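Local coordinates for protein poly-beta-1,6-N-acetyl-D-glucosamine N-deacetylase (PDB 4U10) that probably removes N-acetyl groups from poly-beta-1,6-N-acetyl-D-glucosamine as a metal-dependent hydrolase, this chain being its polysaccharide deacetylase part, at residues N47-W51 / Q52-D56; S159-A163 / V164-E168; E168-N172 / R173-K177; K193-Q196 / R197-K201. All coordinates share one frame; numbering follows the deposited sequence.

In the fold
From the N terminus, contact 1 comes first: 47-51 leads out of strand 47-48 into helix 51-58, turning the chain within a beta-alpha-beta unit. Contact 2 follows much later, on the opposite side of the chain's centre, where 159-168 closes a beta turn that begins on the last residue of strand 160-162. Contact 3 begins on the residue where contact 2 ends: they share Glu168, and Pro167 CA packs against Glu175 OE1. Its hairpin, 168-177, leads directly into helix 177-199, whose far end is contact 4. The contacts run in series, without nesting or crossing. Contact 1 starts on a strand of the main sheet, while contact 4, its centre about 21 Å from that of contact 1, packs on strand 139-141 of the same sheet.

Contact 1 (N47-W51 / Q52-D56); sequences NVVSW and QQIID
Gln52 sets its CB against Ser50 OG, 3.8 Å away, while its side chain bends at chi2 and runs down the helix. There NE2 donates to Asp56 OD1, approaching from above the carboxylate plane, and OE1 is taken by Arg204. Gln53 illustrates how a helix is started. Its backbone N-H is received by Ser50 OG at 3.2 Å, and its OE1 reaches back to accept from Ser50 N at 3.0 Å with a nearly straight N-H...O angle of 165°. This reciprocal pair is a capping box, with Ser50 as N-cap. OG can point at the helix because chi1 of 64° sets it between the backbone N and the carbonyl carbon. A water donates to both Gln53 OE1 and Val48 O, so the amide oxygen also ties the end of the strand to the first turn. Ile54 follows with N bonded to Ser50 O at 3.3 Å. Its CG2 sits over one face of the indole, 4.0 Å from the centroid of the six-membered ring of Trp51, a CH-pi contact; on another branch, CD1 touches Val49 CG2 at 3.8 Å. Ile55 N binds Trp51 O at 2.9 Å, and Ile55 CG1 comes obliquely to Trp51 NE1 at 3.6 Å. The whole corner joins strand 47-48 to helix 51-58 in a beta-alpha-beta unit completed by strand 68-75, with Ile54 and Val49 packed on Val70 and the indole lying against Tyr4 of strand 3-13 and meeting Phe230 and His228 edge-to-face.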
loop_
_atom_site.group_PDB
_atom_site.type_symbol
_atom_site.label_atom_id
_atom_site.label_comp_id
_atom_site.label_asym_id
_atom_site.label_seq_id
_atom_site.Cartn_x
_atom_site.Cartn_y
_atom_site.Cartn_z
ATOM N N ASN A 47 19.973 2.304 3.082
ATOM C CA ASN A 47 19.571 3.687 3.122
ATOM C C ASN A 47 18.108 3.744 2.691
ATOM O O ASN A 47 17.797 3.469 1.540
ATOM C CB ASN A 47 20.437 4.462 2.141
ATOM C CG ASN A 47 21.899 4.530 2.611
ATOM O OD1 ASN A 47 22.849 4.038 1.967
ATOM N ND2 ASN A 47 22.062 5.113 3.698
ATOM N N VAL A 48 17.243 4.134 3.610
ATOM C CA VAL A 48 15.831 4.461 3.330
ATOM C C VAL A 48 15.684 5.737 2.545
ATOM O O VAL A 48 16.057 6.827 2.974
ATOM C CB VAL A 48 14.973 4.457 4.606
ATOM C CG1 VAL A 48 13.515 4.821 4.300
ATOM C CG2 VAL A 48 15.042 3.074 5.231
ATOM N N VAL A 49 15.133 5.603 1.368
ATOM C CA VAL A 49 14.939 6.738 0.493
ATOM C C VAL A 49 13.440 6.960 0.265
ATOM O O VAL A 49 12.631 6.062 0.415
ATOM C CB VAL A 49 15.621 6.505 -0.863
ATOM C CG1 VAL A 49 17.126 6.249 -0.642
ATOM C CG2 VAL A 49 14.926 5.372 -1.594
ATOM N N SER A 50 13.073 8.173 -0.097
ATOM C CA SER A 50 11.688 8.498 -0.373
ATOM C C SER A 50 11.377 8.158 -1.821
ATOM O O SER A 50 12.287 8.007 -2.671
ATOM C CB SER A 50 11.485 9.998 -0.174
ATOM O OG SER A 50 12.252 10.749 -1.127
ATOM N N TRP A 51 10.082 8.042 -2.119
ATOM C CA TRP A 51 9.666 7.826 -3.462
ATOM C C TRP A 51 10.166 8.955 -4.354
ATOM O O TRP A 51 10.560 8.716 -5.506
ATOM C CB TRP A 51 8.146 7.618 -3.558
ATOM C CG TRP A 51 7.742 7.179 -4.898
ATOM C CD1 TRP A 51 7.009 7.893 -5.747
ATOM C CD2 TRP A 51 8.090 5.951 -5.589
ATOM N NE1 TRP A 51 6.864 7.223 -6.920
ATOM C CE2 TRP A 51 7.499 6.017 -6.846
ATOM C CE3 TRP A 51 8.814 4.800 -5.252
ATOM C CZ2 TRP A 51 7.612 4.991 -7.791
ATOM C CZ3 TRP A 51 8.952 3.828 -6.179
ATOM C CH2 TRP A 51 8.346 3.924 -7.450
ATOM N N GLN A 52 10.119 10.169 -3.855
ATOM C CA GLN A 52 10.629 11.320 -4.635
ATOM C C GLN A 52 12.099 11.119 -5.124
ATOM O O GLN A 52 12.442 11.470 -6.283
ATOM C CB GLN A 52 10.422 12.590 -3.843
ATOM C CG GLN A 52 10.609 13.854 -4.632
ATOM C CD GLN A 52 9.749 13.950 -5.870
ATOM O OE1 GLN A 52 8.536 14.065 -5.792
ATOM N NE2 GLN A 52 10.381 14.034 -6.999
ATOM N N GLN A 53 12.951 10.538 -4.284
ATOM C CA GLN A 53 14.334 10.226 -4.677
ATOM C C GLN A 53 14.395 9.191 -5.769
ATOM O O GLN A 53 15.252 9.264 -6.661
ATOM C CB GLN A 53 15.122 9.714 -3.465
ATOM C CG GLN A 53 15.445 10.816 -2.472
ATOM C CD GLN A 53 16.142 10.270 -1.276
ATOM O OE1 GLN A 53 15.501 9.916 -0.290
ATOM N NE2 GLN A 53 17.440 10.058 -1.406
ATOM N N ILE A 54 13.485 8.208 -5.707
ATOM C CA ILE A 54 13.318 7.264 -6.809
ATOM C C ILE A 54 12.964 7.997 -8.111
ATOM O O ILE A 54 13.542 7.741 -9.163
ATOM C CB ILE A 54 12.199 6.219 -6.528
ATOM C CG1 ILE A 54 12.439 5.429 -5.234
ATOM C CG2 ILE A 54 12.096 5.247 -7.652
ATOM C CD1 ILE A 54 13.780 4.752 -5.142
ATOM N N ILE A 55 11.992 8.905 -8.047
ATOM C CA ILE A 55 11.551 9.613 -9.240
ATOM C C ILE A 55 12.638 10.554 -9.742
ATOM O O ILE A 55 12.919 10.645 -10.945
ATOM C CB ILE A 55 10.229 10.384 -8.968
ATOM C CG1 ILE A 55 9.071 9.436 -8.693
ATOM C CG2 ILE A 55 9.894 11.214 -10.179
ATOM C CD1 ILE A 55 8.734 8.499 -9.869
ATOM N N ASP A 56 13.292 11.221 -8.807
ATOM C CA ASP A 56 14.449 12.040 -9.125
ATOM C C ASP A 56 15.555 11.266 -9.795
ATOM O O ASP A 56 16.175 11.799 -10.717
ATOM C CB ASP A 56 14.984 12.722 -7.883
ATOM C CG ASP A 56 14.162 13.885 -7.494
ATOM O OD1 ASP A 56 13.253 14.271 -8.239
ATOM O OD2 ASP A 56 14.398 14.423 -6.441
HETATM O O HOH W 1 15.648 9.520 2.670
#

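Contact 2 (S159-A163 / V164-E168); sequences SQLPA and VVAPE
Leu161 and Ala166 touch through their beta carbons, CB to CB at 3.7 Å, and Leu161 CD1 adds a second point on the same methyl at 3.8 Å, so the small alanine is met by both the root and one branch tip of the leucine. A step further along, Val165 CG2 lies 4.0 Å from Pro162 CB. That methyl occupies the place between its own backbone N and carbonyl carbon, where it also comes 3.5 Å from Pro162 O. What brings these side chains together is a type I beta turn from Pro162 to Val165, closed by Val165 N donating to Pro162 O at 3.0 Å, with an N-H...O angle of 164°; the donor stands above the carbonyl plane. The turn is held from outside by Arg183 of helix 177-199, whose guanidinium nitrogens bind Ala163 O and Ala166 O, and by Tyr180 OH at Val164 O. Val164 lies about 7 Å, side chain to side chain, from His149, a zinc ligand. The turn begins on the last residue of strand 160-162, which pairs antiparallel with strand 151-153, and the exiting chain passes beside helix 177-199 on its way to strand 169-170.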
loop_
_atom_site.group_PDB
_atom_site.type_symbol
_atom_site.label_atom_id
_atom_site.label_comp_id
_atom_site.label_asym_id
_atom_site.label_seq_id
_atom_site.Cartn_x
_atom_site.Cartn_y
_atom_site.Cartn_z
ATOM N N SER A 159 -17.466 -18.876 -5.612
ATOM C CA SER A 159 -16.047 -18.599 -5.369
ATOM C C SER A 159 -15.916 -17.069 -5.281
ATOM O O SER A 159 -16.622 -16.374 -5.977
ATOM C CB SER A 159 -15.153 -19.214 -6.480
ATOM O OG SER A 159 -14.058 -18.353 -6.890
ATOM N N GLN A 160 -15.085 -16.561 -4.359
ATOM C CA GLN A 160 -14.832 -15.121 -4.260
ATOM C C GLN A 160 -13.365 -14.791 -4.508
ATOM O O GLN A 160 -12.515 -15.434 -3.921
ATOM C CB GLN A 160 -15.275 -14.589 -2.925
ATOM C CG GLN A 160 -16.536 -13.782 -3.014
ATOM C CD GLN A 160 -16.783 -13.016 -1.771
ATOM O OE1 GLN A 160 -16.637 -11.780 -1.717
ATOM N NE2 GLN A 160 -17.139 -13.746 -0.725
ATOM N N LEU A 161 -13.098 -13.827 -5.402
ATOM C CA LEU A 161 -11.721 -13.409 -5.789
ATOM C C LEU A 161 -11.592 -11.882 -5.603
ATOM O O LEU A 161 -12.588 -11.194 -5.645
ATOM C CB LEU A 161 -11.447 -13.748 -7.253
ATOM C CG LEU A 161 -11.499 -15.219 -7.632
ATOM C CD1 LEU A 161 -11.219 -15.393 -9.119
ATOM C CD2 LEU A 161 -10.488 -15.933 -6.738
ATOM N N PRO A 162 -10.353 -11.345 -5.392
ATOM C CA PRO A 162 -10.177 -9.898 -5.249
ATOM C C PRO A 162 -10.779 -9.201 -6.413
ATOM O O PRO A 162 -10.493 -9.547 -7.533
ATOM C CB PRO A 162 -8.628 -9.721 -5.243
ATOM C CG PRO A 162 -8.092 -10.977 -4.722
ATOM C CD PRO A 162 -9.111 -12.068 -5.058
ATOM N N ALA A 163 -11.599 -8.201 -6.144
ATOM C CA ALA A 163 -12.320 -7.466 -7.138
ATOM C C ALA A 163 -11.486 -6.899 -8.286
ATOM O O ALA A 163 -11.987 -6.745 -9.386
ATOM C CB ALA A 163 -13.130 -6.320 -6.459
ATOM N N VAL A 164 -10.239 -6.540 -8.029
ATOM C CA VAL A 164 -9.386 -5.992 -9.047
ATOM C C VAL A 164 -9.134 -7.012 -10.168
ATOM O O VAL A 164 -9.039 -6.613 -11.319
ATOM C CB VAL A 164 -8.040 -5.511 -8.438
ATOM C CG1 VAL A 164 -6.997 -5.215 -9.513
ATOM C CG2 VAL A 164 -8.247 -4.250 -7.655
ATOM N N VAL A 165 -9.075 -8.304 -9.842
ATOM C CA VAL A 165 -8.474 -9.268 -10.772
ATOM C C VAL A 165 -9.438 -10.278 -11.369
ATOM O O VAL A 165 -8.967 -11.203 -12.054
ATOM C CB VAL A 165 -7.266 -10.033 -10.179
ATOM C CG1 VAL A 165 -6.135 -9.069 -9.865
ATOM C CG2 VAL A 165 -7.630 -10.868 -8.955
ATOM N N ALA A 166 -10.750 -10.091 -11.163
ATOM C CA ALA A 166 -11.768 -11.067 -11.595
ATOM C C ALA A 166 -13.022 -10.363 -12.081
ATOM O O ALA A 166 -13.550 -9.562 -11.328
ATOM C CB ALA A 166 -12.133 -11.950 -10.401
ATOM N N PRO A 167 -13.485 -10.630 -13.342
ATOM C CA PRO A 167 -14.825 -10.230 -13.660
ATOM C C PRO A 167 -15.806 -10.841 -12.649
ATOM O O PRO A 167 -15.678 -11.994 -12.264
ATOM C CB PRO A 167 -15.054 -10.800 -15.061
ATOM C CG PRO A 167 -13.685 -11.097 -15.620
ATOM C CD PRO A 167 -12.963 -11.561 -14.373
ATOM N N GLU A 168 -16.744 -10.023 -12.218
ATOM C CA GLU A 168 -17.792 -10.370 -11.345
ATOM C C GLU A 168 -18.918 -11.194 -11.993
ATOM O O GLU A 168 -19.332 -10.937 -13.104
ATOM C CB GLU A 168 -18.377 -9.086 -10.808
ATOM C CG GLU A 168 -19.216 -9.319 -9.585
ATOM C CD GLU A 168 -19.740 -8.032 -8.952
ATOM O OE1 GLU A 168 -19.663 -6.899 -9.526
ATOM O OE2 GLU A 168 -20.164 -8.174 -7.827
#

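Contact 3 (E168-N172 / R173-K177); sequences EYKNN and RYESK
Lys170 and Arg173 form an antiparallel hydrogen-bonded pair, Lys170 N to Arg173 O at 3.0 Å and Arg173 N to Lys170 O at 3.1 Å, next to the non-hydrogen-bonded pair of Tyr169 and Tyr174. On the face carrying the two tyrosines, the rings meet edge-to-face: Tyr169 turns its edge to Tyr174, with CD1 over the centre of the Tyr174 ring, centroids 4.8 Å apart and planes at 70°. With its CG anti to the backbone N (chi1 -172°), Tyr169 also lays its ring across the partner strand, so that one face lies over Arg173 N. The arrangement is a beta hairpin with a two-residue loop, Asn171-Asn172; both asparagines take left-handed backbone angles, resembling a type I' turn. At the open end, Glu175 N donates to Glu168 O at 2.8 Å, and Glu175 OE1 accepts from Glu168 N at 2.9 Å from above its carboxylate plane. That same oxygen forms a salt bridge with Arg183 of helix 177-199, and such partners would probably stabilise its charge. On the other face Lys170 NZ makes a weak salt bridge to Glu168 OE1 at 3.3 Å, while a water joins NZ to Glu175 OE2. A second water links Asn171 O at the turn to Arg173 NE, arriving in the plane of the guanidinium. Beyond Glu175, Ser176 is the N-cap residue of helix 177-199.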
loop_
_atom_site.group_PDB
_atom_site.type_symbol
_atom_site.label_atom_id
_atom_site.label_comp_id
_atom_site.label_asym_id
_atom_site.label_seq_id
_atom_site.Cartn_x
_atom_site.Cartn_y
_atom_site.Cartn_z
ATOM N N GLU A 168 -16.744 -10.023 -12.218
ATOM C CA GLU A 168 -17.792 -10.370 -11.345
ATOM C C GLU A 168 -18.918 -11.194 -11.993
ATOM O O GLU A 168 -19.332 -10.937 -13.104
ATOM C CB GLU A 168 -18.377 -9.086 -10.808
ATOM C CG GLU A 168 -19.216 -9.319 -9.585
ATOM C CD GLU A 168 -19.740 -8.032 -8.952
ATOM O OE1 GLU A 168 -19.663 -6.899 -9.526
ATOM O OE2 GLU A 168 -20.164 -8.174 -7.827
ATOM N N TYR A 169 -19.390 -12.150 -11.220
ATOM C CA TYR A 169 -20.527 -12.943 -11.525
ATOM C C TYR A 169 -21.653 -12.492 -10.607
ATOM O O TYR A 169 -21.575 -12.685 -9.423
ATOM C CB TYR A 169 -20.218 -14.412 -11.258
ATOM C CG TYR A 169 -21.323 -15.289 -11.748
ATOM C CD1 TYR A 169 -21.348 -15.737 -13.084
ATOM C CD2 TYR A 169 -22.359 -15.646 -10.916
ATOM C CE1 TYR A 169 -22.396 -16.524 -13.569
ATOM C CE2 TYR A 169 -23.433 -16.417 -11.384
ATOM C CZ TYR A 169 -23.432 -16.856 -12.709
ATOM O OH TYR A 169 -24.453 -17.663 -13.153
ATOM N N LYS A 170 -22.638 -11.831 -11.174
ATOM C CA LYS A 170 -23.837 -11.347 -10.459
ATOM C C LYS A 170 -24.960 -11.320 -11.480
ATOM O O LYS A 170 -24.716 -11.276 -12.712
ATOM C CB LYS A 170 -23.610 -9.960 -9.865
ATOM C CG LYS A 170 -23.242 -8.941 -10.896
ATOM C CD LYS A 170 -23.120 -7.545 -10.325
ATOM C CE LYS A 170 -22.771 -6.629 -11.470
ATOM N NZ LYS A 170 -21.572 -7.009 -12.253
ATOM N N ASN A 171 -26.185 -11.340 -10.973
ATOM C CA ASN A 171 -27.382 -11.432 -11.813
ATOM C C ASN A 171 -27.287 -12.640 -12.740
ATOM O O ASN A 171 -27.662 -12.571 -13.889
ATOM C CB ASN A 171 -27.558 -10.164 -12.626
ATOM C CG ASN A 171 -27.600 -8.898 -11.784
ATOM O OD1 ASN A 171 -28.138 -8.845 -10.656
ATOM N ND2 ASN A 171 -27.055 -7.856 -12.345
ATOM N N ASN A 172 -26.708 -13.723 -12.240
ATOM C CA ASN A 172 -26.536 -14.968 -12.972
ATOM C C ASN A 172 -25.721 -14.825 -14.272
ATOM O O ASN A 172 -25.963 -15.510 -15.253
ATOM C CB ASN A 172 -27.907 -15.634 -13.193
ATOM C CG ASN A 172 -28.507 -16.172 -11.893
ATOM O OD1 ASN A 172 -29.606 -15.787 -11.497
ATOM N ND2 ASN A 172 -27.772 -17.060 -11.217
ATOM N N ARG A 173 -24.729 -13.930 -14.269
ATOM C CA ARG A 173 -23.840 -13.829 -15.415
ATOM C C ARG A 173 -22.527 -13.208 -15.077
ATOM O O ARG A 173 -22.421 -12.507 -14.042
ATOM C CB ARG A 173 -24.453 -12.969 -16.517
ATOM C CG ARG A 173 -24.290 -11.484 -16.322
ATOM C CD ARG A 173 -24.513 -10.766 -17.614
ATOM N NE ARG A 173 -25.906 -10.869 -18.020
ATOM C CZ ARG A 173 -26.409 -10.300 -19.122
ATOM N NH1 ARG A 173 -25.641 -9.587 -19.935
ATOM N NH2 ARG A 173 -27.708 -10.449 -19.398
ATOM N N TYR A 174 -21.566 -13.435 -15.988
ATOM C CA TYR A 174 -20.250 -12.779 -15.908
ATOM C C TYR A 174 -20.272 -11.401 -16.558
ATOM O O TYR A 174 -20.878 -11.153 -17.603
ATOM C CB TYR A 174 -19.126 -13.640 -16.551
ATOM C CG TYR A 174 -18.875 -14.953 -15.896
ATOM C CD1 TYR A 174 -17.964 -15.067 -14.883
ATOM C CD2 TYR A 174 -19.552 -16.120 -16.300
ATOM C CE1 TYR A 174 -17.729 -16.274 -14.271
ATOM C CE2 TYR A 174 -19.337 -17.327 -15.666
ATOM C CZ TYR A 174 -18.408 -17.419 -14.671
ATOM O OH TYR A 174 -18.108 -18.610 -14.020
ATOM N N GLU A 175 -19.615 -10.463 -15.893
ATOM C CA GLU A 175 -19.279 -9.190 -16.518
ATOM C C GLU A 175 -18.686 -9.345 -17.876
ATOM O O GLU A 175 -17.845 -10.164 -18.070
ATOM C CB GLU A 175 -18.182 -8.487 -15.695
ATOM C CG GLU A 175 -18.731 -7.616 -14.600
ATOM C CD GLU A 175 -17.632 -6.903 -13.843
ATOM O OE1 GLU A 175 -16.523 -7.473 -13.682
ATOM O OE2 GLU A 175 -17.905 -5.749 -13.498
ATOM N N SER A 176 -18.991 -8.453 -18.781
ATOM C CA SER A 176 -18.269 -8.456 -20.032
ATOM C C SER A 176 -16.877 -7.875 -19.797
ATOM O O SER A 176 -16.611 -7.309 -18.749
ATOM C CB SER A 176 -19.030 -7.676 -21.072
ATOM O OG SER A 176 -19.124 -6.341 -20.722
ATOM N N LYS A 177 -15.971 -8.127 -20.731
ATOM C CA LYS A 177 -14.606 -7.635 -20.548
ATOM C C LYS A 177 -14.675 -6.110 -20.494
ATOM O O LYS A 177 -13.940 -5.502 -19.720
ATOM C CB LYS A 177 -13.681 -8.139 -21.653
ATOM C CG LYS A 177 -12.200 -7.993 -21.361
ATOM C CD LYS A 177 -11.798 -8.606 -20.012
ATOM C CE LYS A 177 -10.336 -8.862 -20.012
ATOM N NZ LYS A 177 -9.924 -9.128 -21.427
HETATM O O HOH W 2 -21.989 -9.727 -13.838
HETATM O O HOH W 3 -20.060 -4.479 -13.263
HETATM O O HOH W 4 -27.670 -12.993 -16.490
#

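Contact 4 (K193-Q196 / R197-K201); sequences KSIQ and RQIGK
The flat amide of Gln198 meets Ser194 through a water and not through a face: NE2 donates to the water at 3.1 Å, and the water donates to Ser194 O at 2.9 Å. Its other end, OE1, is taken by Arg131, and the two partners together probably set the rotation of the amide. A chi1 of -59° lays CG on Ser194 O at 3.4 Å, and the bend at chi2 (-75°) then turns the amide toward the water. Arg197 meets the preceding turn through its aliphatic stem: CG lies 3.6 Å from Ser194 O, set there by a chi1 of 81°.

On the side facing strand 139-141, Ile195 and Ile199 lie alongside each other, pointing the same way, with CG2 of the first 4.1 Å from CG1 of the second; this is the usual pairing of residues one helical turn apart. Ile195 CG2 also approaches Lys201 O at 3.9 Å, as the chain folds back past the helix end. The backbone tells how the helix stops. Arg197 N binds Lys193 O normally, the bonds of Ile199 N are weak, and Gly200 N closes the last turn on Gln196 O at 2.8 Å. Gly200 then takes a positive phi, an angle at which a CB would press on the preceding carbonyl oxygen. This end of helix 177-199 packs through Ile199 on helix 127-135, where Lys201 pairs with Glu134, and through both isoleucines on Ile141 of strand 139-141.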
loop_
_atom_site.group_PDB
_atom_site.type_symbol
_atom_site.label_atom_id
_atom_site.label_comp_id
_atom_site.label_asym_id
_atom_site.label_seq_id
_atom_site.Cartn_x
_atom_site.Cartn_y
_atom_site.Cartn_z
ATOM N N LYS A 193 -8.901 11.183 -7.892
ATOM C CA LYS A 193 -9.574 12.455 -7.569
ATOM C C LYS A 193 -9.834 12.605 -6.089
ATOM O O LYS A 193 -9.622 13.671 -5.562
ATOM C CB LYS A 193 -10.897 12.623 -8.296
ATOM C CG LYS A 193 -10.817 12.609 -9.824
ATOM C CD LYS A 193 -12.172 12.135 -10.405
ATOM C CE LYS A 193 -12.300 12.165 -11.922
ATOM N NZ LYS A 193 -11.405 13.153 -12.575
ATOM N N SER A 194 -10.326 11.554 -5.427
ATOM C CA SER A 194 -10.492 11.584 -3.936
ATOM C C SER A 194 -9.230 11.968 -3.157
ATOM O O SER A 194 -9.284 12.780 -2.249
ATOM C CB SER A 194 -10.985 10.220 -3.459
ATOM O OG SER A 194 -10.994 10.050 -2.072
ATOM N N ILE A 195 -8.104 11.355 -3.485
ATOM C CA ILE A 195 -6.846 11.728 -2.884
ATOM C C ILE A 195 -6.399 13.149 -3.295
ATOM O O ILE A 195 -5.951 13.940 -2.441
ATOM C CB ILE A 195 -5.734 10.691 -3.252
ATOM C CG1 ILE A 195 -5.998 9.344 -2.538
ATOM C CG2 ILE A 195 -4.338 11.211 -2.917
ATOM C CD1 ILE A 195 -5.235 8.170 -3.225
ATOM N N GLN A 196 -6.410 13.440 -4.597
ATOM C CA GLN A 196 -5.923 14.770 -5.096
ATOM C C GLN A 196 -6.583 15.958 -4.398
ATOM O O GLN A 196 -5.942 16.931 -4.063
ATOM C CB GLN A 196 -6.199 14.928 -6.604
ATOM C CG GLN A 196 -5.645 16.194 -7.274
ATOM C CD GLN A 196 -6.242 16.423 -8.657
ATOM O OE1 GLN A 196 -7.327 15.930 -8.995
ATOM N NE2 GLN A 196 -5.513 17.129 -9.477
ATOM N N ARG A 197 -7.892 15.901 -4.230
ATOM C CA ARG A 197 -8.568 16.990 -3.648
ATOM C C ARG A 197 -8.247 17.176 -2.178
ATOM O O ARG A 197 -8.348 18.317 -1.724
ATOM C CB ARG A 197 -10.066 16.891 -3.835
ATOM C CG ARG A 197 -10.821 15.974 -2.863
ATOM C CD ARG A 197 -12.191 15.622 -3.427
ATOM N NE ARG A 197 -13.063 16.819 -3.481
ATOM C CZ ARG A 197 -14.311 16.925 -3.976
ATOM N NH1 ARG A 197 -14.965 15.894 -4.510
ATOM N NH2 ARG A 197 -14.934 18.122 -3.922
ATOM N N GLN A 198 -7.909 16.114 -1.422
ATOM C CA GLN A 198 -7.573 16.296 -0.006
ATOM C C GLN A 198 -6.127 16.711 0.150
ATOM O O GLN A 198 -5.808 17.391 1.069
ATOM C CB GLN A 198 -7.827 14.985 0.755
ATOM C CG GLN A 198 -9.229 14.506 0.685
ATOM C CD GLN A 198 -10.175 15.293 1.565
ATOM O OE1 GLN A 198 -9.787 16.017 2.489
ATOM N NE2 GLN A 198 -11.451 15.091 1.312
ATOM N N ILE A 199 -5.254 16.286 -0.758
ATOM C CA ILE A 199 -3.807 16.216 -0.549
ATOM C C ILE A 199 -3.070 17.239 -1.426
ATOM O O ILE A 199 -1.991 17.702 -1.027
ATOM C CB ILE A 199 -3.289 14.750 -0.829
ATOM C CG1 ILE A 199 -3.822 13.771 0.228
ATOM C CG2 ILE A 199 -1.783 14.570 -0.852
ATOM C CD1 ILE A 199 -3.693 14.305 1.619
ATOM N N GLY A 200 -3.616 17.539 -2.601
ATOM C CA GLY A 200 -3.026 18.494 -3.543
ATOM C C GLY A 200 -2.097 17.872 -4.592
ATOM O O GLY A 200 -1.539 18.580 -5.436
ATOM N N LYS A 201 -1.884 16.565 -4.494
ATOM C CA LYS A 201 -1.007 15.785 -5.379
ATOM C C LYS A 201 -1.835 14.557 -5.852
ATOM O O LYS A 201 -2.360 13.830 -4.996
ATOM C CB LYS A 201 0.194 15.242 -4.603
ATOM C CG LYS A 201 1.419 16.126 -4.568
ATOM C CD LYS A 201 1.512 16.902 -3.287
ATOM C CE LYS A 201 2.951 17.276 -2.976
ATOM N NZ LYS A 201 2.964 18.131 -1.765
HETATM O O HOH W 5 -11.823 12.853 -0.778
#